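Serine protease inhibitor 2 (Anopheles gambiae, PDB 3PZF) inhibits clip-domain serine proteases that would activate phenoloxidases, forming a covalent complex with CLIPB9, and so restrains melanization in mosquito hemolymph. Local coordinates at residues Ile177-Val182 with Ser331-Lys336. Numbering follows the deposited sequence.
Sequences ITLVNV and SRIFQK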
loop_
_atom_site.group_PDB
_atom_site.type_symbol
_atom_site.label_atom_id
_atom_site.label_comp_id
_atom_site.label_asym_id
_atom_site.label_seq_id
_atom_site.Cartn_x
_atom_site.Cartn_y
_atom_site.Cartn_z
ATOM N N ILE A 177 14.709 -3.169 -17.829
ATOM C CA ILE A 177 13.700 -2.211 -17.388
ATOM C C ILE A 177 13.323 -2.578 -15.951
ATOM O O ILE A 177 12.967 -3.720 -15.684
ATOM C CB ILE A 177 12.430 -2.237 -18.279
ATOM C CG1 ILE A 177 12.749 -1.717 -19.682
ATOM C CG2 ILE A 177 11.312 -1.408 -17.635
ATOM C CD1 ILE A 177 11.608 -1.841 -20.637
ATOM N N THR A 178 13.438 -1.625 -15.028
ATOM C CA THR A 178 13.044 -1.845 -13.643
ATOM C C THR A 178 11.931 -0.854 -13.348
ATOM O O THR A 178 12.033 0.319 -13.690
ATOM C CB THR A 178 14.202 -1.624 -12.664
ATOM O OG1 THR A 178 15.299 -2.493 -13.010
ATOM C CG2 THR A 178 13.781 -1.959 -11.237
ATOM N N LEU A 179 10.854 -1.336 -12.745
ATOM C CA LEU A 179 9.698 -0.502 -12.502
ATOM C C LEU A 179 9.680 -0.338 -10.995
ATOM O O LEU A 179 9.647 -1.337 -10.281
ATOM C CB LEU A 179 8.429 -1.216 -12.977
ATOM C CG LEU A 179 7.086 -0.541 -12.682
ATOM C CD1 LEU A 179 7.053 0.906 -13.146
ATOM C CD2 LEU A 179 5.932 -1.322 -13.341
ATOM N N VAL A 180 9.697 0.906 -10.514
ATOM C CA VAL A 180 9.860 1.179 -9.081
ATOM C C VAL A 180 8.697 2.021 -8.617
ATOM O O VAL A 180 8.338 2.978 -9.280
ATOM C CB VAL A 180 11.177 1.948 -8.819
ATOM C CG1 VAL A 180 11.326 2.269 -7.323
ATOM C CG2 VAL A 180 12.358 1.129 -9.279
ATOM N N ASN A 181 8.092 1.650 -7.490
ATOM C CA ASN A 181 7.042 2.442 -6.899
ATOM C C ASN A 181 7.300 2.661 -5.413
ATOM O O ASN A 181 7.672 1.739 -4.697
ATOM C CB ASN A 181 5.686 1.756 -7.067
ATOM C CG ASN A 181 4.583 2.466 -6.308
ATOM O OD1 ASN A 181 4.020 3.463 -6.777
ATOM N ND2 ASN A 181 4.283 1.974 -5.137
ATOM N N VAL A 182 7.095 3.890 -4.960
ATOM C CA VAL A 182 7.184 4.197 -3.541
ATOM C C VAL A 182 5.997 5.068 -3.153
ATOM O O VAL A 182 5.333 5.672 -3.991
ATOM C CB VAL A 182 8.513 4.908 -3.145
ATOM C CG1 VAL A 182 9.716 3.984 -3.383
ATOM C CG2 VAL A 182 8.694 6.193 -3.933
ATOM N N SER A 331 11.845 -6.200 -16.332
ATOM C CA SER A 331 12.750 -7.167 -15.707
ATOM C C SER A 331 12.361 -7.433 -14.271
ATOM O O SER A 331 12.191 -8.582 -13.880
ATOM C CB SER A 331 14.177 -6.650 -15.743
ATOM O OG SER A 331 14.511 -6.257 -17.060
ATOM N N ARG A 332 12.263 -6.365 -13.487
ATOM C CA ARG A 332 11.967 -6.467 -12.050
ATOM C C ARG A 332 11.050 -5.339 -11.646
ATOM O O ARG A 332 11.146 -4.242 -12.209
ATOM C CB ARG A 332 13.255 -6.339 -11.253
ATOM C CG ARG A 332 14.256 -7.470 -11.503
ATOM C CD ARG A 332 15.471 -7.291 -10.647
ATOM N NE ARG A 332 16.548 -8.195 -11.041
ATOM C CZ ARG A 332 17.064 -9.149 -10.265
ATOM N NH1 ARG A 332 16.606 -9.349 -9.027
ATOM N NH2 ARG A 332 18.049 -9.907 -10.730
ATOM N N ILE A 333 10.158 -5.614 -10.688
ATOM C CA ILE A 333 9.266 -4.608 -10.135
ATOM C C ILE A 333 9.576 -4.491 -8.653
ATOM O O ILE A 333 9.588 -5.491 -7.929
ATOM C CB ILE A 333 7.770 -4.997 -10.302
ATOM C CG1 ILE A 333 7.452 -5.178 -11.793
ATOM C CG2 ILE A 333 6.866 -3.937 -9.685
ATOM C CD1 ILE A 333 6.022 -5.618 -12.068
ATOM N N PHE A 334 9.831 -3.273 -8.194
ATOM C CA PHE A 334 10.129 -3.059 -6.774
ATOM C C PHE A 334 9.112 -2.091 -6.182
ATOM O O PHE A 334 8.739 -1.103 -6.822
ATOM C CB PHE A 334 11.531 -2.464 -6.594
ATOM C CG PHE A 334 12.663 -3.381 -7.011
ATOM C CD1 PHE A 334 13.083 -4.413 -6.179
ATOM C CD2 PHE A 334 13.337 -3.173 -8.202
ATOM C CE1 PHE A 334 14.131 -5.242 -6.554
ATOM C CE2 PHE A 334 14.382 -4.002 -8.591
ATOM C CZ PHE A 334 14.783 -5.031 -7.757
ATOM N N GLN A 335 8.663 -2.356 -4.953
ATOM C CA GLN A 335 7.844 -1.383 -4.257
ATOM C C GLN A 335 8.384 -1.214 -2.846
ATOM O O GLN A 335 8.792 -2.194 -2.212
ATOM C CB GLN A 335 6.376 -1.849 -4.156
ATOM C CG GLN A 335 5.536 -0.876 -3.357
ATOM C CD GLN A 335 4.030 -1.184 -3.365
ATOM O OE1 GLN A 335 3.239 -0.525 -4.055
ATOM N NE2 GLN A 335 3.630 -2.139 -2.546
ATOM N N LYS A 336 8.419 0.014 -2.353
ATOM C CA LYS A 336 8.792 0.212 -0.943
ATOM C C LYS A 336 7.860 1.240 -0.319
ATOM O O LYS A 336 7.406 2.174 -0.981
ATOM C CB LYS A 336 10.236 0.681 -0.807
ATOM C CG LYS A 336 10.730 0.768 0.665
ATOM C CD LYS A 336 12.310 0.864 0.687
ATOM C CE LYS A 336 12.869 0.663 2.105
ATOM N NZ LYS A 336 14.402 0.582 2.144
#
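Leu179 and Phe334 sit at the middle of a parallel strand pair, where the amide N of Phe334 donates to Leu179 O at 2.9 Å. Leu179 N in turn reaches Arg332 O at 3.0 Å, while Asn181 uses its N and O to bind Phe334 O and Lys336 N. The tight side chains are Thr178 and Phe334: chi1 of -57° sets Thr178 OG1 opposite the carbonyl carbon, where it meets the Tyr141 hydroxyl, and CG2 opposite the backbone N, in the ring plane, 3.3 Å from Phe334 CD2. A slim beta-branched residue suits this spot beside a broad ring. In the serpin fold these are neighbouring strands of beta-sheet A, paired here remote from the hinge; in the family's inhibitory transition the cleaved reactive-centre loop inserts between them, so these backbone bonds would have to part. On the other face, Leu179 CB lies a looser 4.2 Å from Ile333 CG1; these branched aliphatics fill the buried sheet-helix interface, on Ile55 and Leu51, without needing polar partners. Asn181 lies alongside Gln335, its OD1 satisfied by Thr110. Toward the partly exposed end, compact Ser331 lets OG accept Ile177 N at 3.2 Å, almost straight at 176°, and Val176 N also bonds to this oxygen; Arg332's long extended chain carries its guanidinium away to Gln295 and the carbonyl of Glu173.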